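Local coordinates for protein mannose-6-phosphate isomerase (PDB 2QH5) that probably transfers GMP from GTP to alpha-D-mannose 1-phosphate, giving GDP-mannose, through the nucleotidyltransferase domain that makes up this N-terminal fragment of a two-function enzyme, at residues L96-S101 against F193-F198; D131-Q134 against L138-F141. All blocks are in the same frame, centred on the assembly; numbering follows the deposited sequence.

Contact 1 (L96-S101 against F193-F198)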
# COMPACT_ATOMS: atom_id res chain seq x y z
N LEU A 96 2.22 -9.66 5.08
CA LEU A 96 3.61 -10.02 5.37
C LEU A 96 4.34 -8.87 6.04
O LEU A 96 4.97 -9.05 7.09
CB LEU A 96 4.34 -10.54 4.12
CG LEU A 96 3.88 -11.94 3.61
CD1 LEU A 96 4.35 -12.27 2.19
CD2 LEU A 96 4.25 -13.08 4.56
N SER A 97 4.23 -7.67 5.46
CA SER A 97 4.79 -6.42 6.01
C SER A 97 4.33 -6.11 7.43
O SER A 97 5.11 -5.63 8.26
CB SER A 97 4.42 -5.24 5.12
OG SER A 97 4.72 -5.51 3.77
N ALA A 98 3.05 -6.36 7.70
CA ALA A 98 2.48 -6.19 9.03
C ALA A 98 3.04 -7.21 10.02
O ALA A 98 3.28 -6.88 11.18
CB ALA A 98 0.96 -6.29 8.96
N LEU A 99 3.27 -8.44 9.56
CA LEU A 99 3.87 -9.48 10.39
C LEU A 99 5.35 -9.20 10.67
O LEU A 99 5.89 -9.65 11.68
CB LEU A 99 3.71 -10.88 9.77
CG LEU A 99 2.30 -11.49 9.60
CD1 LEU A 99 2.39 -12.70 8.71
CD2 LEU A 99 1.58 -11.85 10.91
N MET A 100 6.00 -8.44 9.78
CA MET A 100 7.37 -7.97 10.00
C MET A 100 7.40 -6.71 10.88
O MET A 100 8.44 -6.07 11.00
CB MET A 100 8.07 -7.66 8.67
CG MET A 100 8.51 -8.87 7.88
SD MET A 100 9.00 -8.50 6.17
CE MET A 100 7.84 -9.60 5.38
N SER A 101 6.26 -6.35 11.47
CA SER A 101 6.16 -5.12 12.26
C SER A 101 5.72 -5.37 13.70
O SER A 101 5.24 -6.45 14.04
CB SER A 101 5.20 -4.15 11.59
OG SER A 101 5.71 -3.72 10.34
N PHE A 193 -3.09 2.25 8.58
CA PHE A 193 -3.69 1.47 9.67
C PHE A 193 -2.59 1.02 10.61
O PHE A 193 -1.42 0.98 10.22
CB PHE A 193 -4.47 0.23 9.18
CG PHE A 193 -3.98 -0.35 7.86
CD1 PHE A 193 -2.70 -0.90 7.74
CD2 PHE A 193 -4.83 -0.38 6.75
CE1 PHE A 193 -2.27 -1.43 6.53
CE2 PHE A 193 -4.41 -0.92 5.54
CZ PHE A 193 -3.13 -1.44 5.42
N GLN A 194 -2.95 0.70 11.84
CA GLN A 194 -2.01 0.07 12.75
C GLN A 194 -1.85 -1.39 12.32
O GLN A 194 -2.79 -1.99 11.79
CB GLN A 194 -2.53 0.17 14.18
CG GLN A 194 -1.54 -0.27 15.23
CD GLN A 194 -2.22 -0.79 16.46
OE1 GLN A 194 -2.79 -1.89 16.47
NE2 GLN A 194 -2.16 -0.01 17.53
N ALA A 195 -0.66 -1.95 12.52
CA ALA A 195 -0.35 -3.32 12.11
C ALA A 195 -1.27 -4.34 12.77
O ALA A 195 -1.84 -5.21 12.10
CB ALA A 195 1.11 -3.64 12.40
N GLY A 196 -1.43 -4.20 14.09
CA GLY A 196 -2.29 -5.08 14.89
C GLY A 196 -3.75 -5.12 14.49
O GLY A 196 -4.31 -6.20 14.35
N VAL A 197 -4.37 -3.95 14.31
CA VAL A 197 -5.75 -3.88 13.84
C VAL A 197 -5.90 -4.40 12.41
O VAL A 197 -6.89 -5.07 12.10
CB VAL A 197 -6.42 -2.46 14.05
CG1 VAL A 197 -5.41 -1.44 14.47
CG2 VAL A 197 -7.22 -1.99 12.81
N PHE A 198 -4.92 -4.11 11.55
CA PHE A 198 -4.91 -4.71 10.22
C PHE A 198 -4.93 -6.24 10.30
O PHE A 198 -5.72 -6.89 9.61
CB PHE A 198 -3.72 -4.26 9.37
CG PHE A 198 -3.61 -5.02 8.08
CD1 PHE A 198 -2.80 -6.14 7.98
CD2 PHE A 198 -4.37 -4.65 6.97
CE1 PHE A 198 -2.71 -6.85 6.81
CE2 PHE A 198 -4.29 -5.37 5.79
CZ PHE A 198 -3.46 -6.47 5.71
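Ala98 CB packs into the angle between Ala195 and the ring of Phe198, on the side where helix 90-99 ends and helix 195-205 begins. Ala98 CB lies 4.3 Å from Ala195 CB and 3.9 Å from Phe198 CD1, meeting the ring obliquely at that one corner. With CG anti to the backbone N (chi1 172°), the Phe198 ring stands off its helix beside the Phe193 ring, and Phe198 CD2 sits 3.7 Å above the plane of the Phe193 ring, offset toward the rim. Two small alanines let the backbones come close, with Ala98 CA and Ala195 CA 5.1 Å apart. In this GT-A nucleotidyltransferase domain the contact joins two helices on one side of the central sheet, and Leu107 of strand 106-111 touches both Ala98 and Ser101. Gln194 is the N-cap of helix 195-205, its OE1 taking a weak bond from Val197 N. Past the end of the other helix, Ser101 CB approaches Ala195 CB at 4.2 Å. The serine hydroxyl turns back to donate to Ser97 O, with Ser101 OG 2.9 Å from Ser97 O and tilted 20° from the carbonyl plane; Lys6 NZ is a second hydrogen-bond partner of the same OG.

Contact 2 (D131-Q134 against L138-F141); sequences DLAQ and LVTF
The last turn of helix 119-134 runs past the start of strand 138-144, bringing Ala133 CA to 6.3 Å from Leu138 CA with no hydrogen bond between the two segments. This is a tight helix-to-strand connection of the alternating alpha/beta GT-A domain: three residues separate the segments, and the chain turns back to lay the strand against the helix it has just left. Val139 carries the strand side of the contact; its side chain leaves the strand toward the helix, its two methyls sharing the work. Val139 CG1, anti to the backbone N (chi1 -169°), meets Leu132 CD1 at 4.0 Å, while CG2 faces the helix backbone. The Leu132 and Val139 side chains cross at about a right angle, touching both at the base of the leucine and at one of its branch ends. Val260 of the adjacent parallel strand 257-261 touches both residues, and Ala129, one turn back on the helix, also packs on Val139. The Val139 backbone is hydrogen-bonded to Val192 of strand 184-194. Ala133 gives a looser contact, its CB 4.3 Å from Val139 CG2. Val139 CG2 fits against the helix with Leu132 CB 3.7 Å and Ala133 N 3.8 Å away.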
# COMPACT_ATOMS: atom_id res chain seq x y z
N ASP A 131 -4.26 10.02 12.27
CA ASP A 131 -5.09 10.26 13.45
C ASP A 131 -6.24 9.26 13.52
O ASP A 131 -6.49 8.67 14.58
CB ASP A 131 -5.59 11.70 13.50
CG ASP A 131 -5.98 12.13 14.90
OD1 ASP A 131 -5.09 12.19 15.79
OD2 ASP A 131 -7.19 12.41 15.13
N LEU A 132 -6.91 9.04 12.38
CA LEU A 132 -7.96 8.01 12.26
C LEU A 132 -7.45 6.60 12.56
O LEU A 132 -8.16 5.80 13.17
CB LEU A 132 -8.58 8.01 10.86
CG LEU A 132 -9.38 9.24 10.44
CD1 LEU A 132 -9.65 9.23 8.94
CD2 LEU A 132 -10.68 9.31 11.22
N ALA A 133 -6.22 6.31 12.14
CA ALA A 133 -5.59 5.01 12.37
C ALA A 133 -5.37 4.73 13.85
O ALA A 133 -5.48 3.59 14.30
CB ALA A 133 -4.29 4.90 11.60
N GLN A 134 -5.06 5.77 14.62
CA GLN A 134 -4.88 5.62 16.07
C GLN A 134 -6.20 5.35 16.78
O GLN A 134 -6.21 4.85 17.92
CB GLN A 134 -4.22 6.85 16.68
CG GLN A 134 -2.82 7.10 16.19
CD GLN A 134 -2.14 8.19 16.98
OE1 GLN A 134 -2.05 9.33 16.52
NE2 GLN A 134 -1.67 7.85 18.18
N LEU A 138 -9.15 1.41 9.56
CA LEU A 138 -8.42 1.15 8.32
C LEU A 138 -8.70 2.29 7.37
O LEU A 138 -9.82 2.46 6.90
CB LEU A 138 -8.89 -0.16 7.66
CG LEU A 138 -8.86 -1.46 8.45
CD1 LEU A 138 -9.33 -2.61 7.58
CD2 LEU A 138 -7.47 -1.73 8.99
N VAL A 139 -7.68 3.08 7.08
CA VAL A 139 -7.89 4.33 6.39
C VAL A 139 -7.53 4.17 4.94
O VAL A 139 -6.45 3.68 4.60
CB VAL A 139 -7.09 5.50 7.02
CG1 VAL A 139 -7.55 6.82 6.46
CG2 VAL A 139 -7.24 5.49 8.53
N THR A 140 -8.46 4.57 4.08
CA THR A 140 -8.27 4.57 2.65
C THR A 140 -8.31 6.01 2.13
O THR A 140 -8.63 6.93 2.88
CB THR A 140 -9.33 3.69 1.97
OG1 THR A 140 -8.96 3.47 0.60
CG2 THR A 140 -10.71 4.33 2.04
N PHE A 141 -7.97 6.22 0.86
CA PHE A 141 -7.89 7.57 0.30
C PHE A 141 -8.72 7.72 -0.97
O PHE A 141 -8.59 6.92 -1.90
CB PHE A 141 -6.44 7.96 0.00
CG PHE A 141 -5.58 8.17 1.23
CD1 PHE A 141 -5.05 7.09 1.93
CD2 PHE A 141 -5.26 9.46 1.65
CE1 PHE A 141 -4.25 7.28 3.06
CE2 PHE A 141 -4.45 9.66 2.78
CZ PHE A 141 -3.94 8.57 3.48

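Overall arrangement
Contacts 1 and 2 have centres 13 Å apart and meet through neighbouring antiparallel strands of one mixed sheet, 184-194 and 138-144. Leu138, which points away from helix 119-134, supplies much of the join: Leu138 CD2 lies 3.6 Å from Phe193 CB and 3.8 Å from Val197 CG2. Ala133 CB adds a contact, 4.0 Å from Phe193 CA. Successive residues of strand 138-144 thus point in opposite directions, Val139 serving contact 2 and Leu138 packing on contact 1, while Ala133 touches both Val139 and Phe193. In sequence, contact 2 is nested within the loop closed by contact 1. Both are buried packing contacts of the nucleotidyltransferase domain.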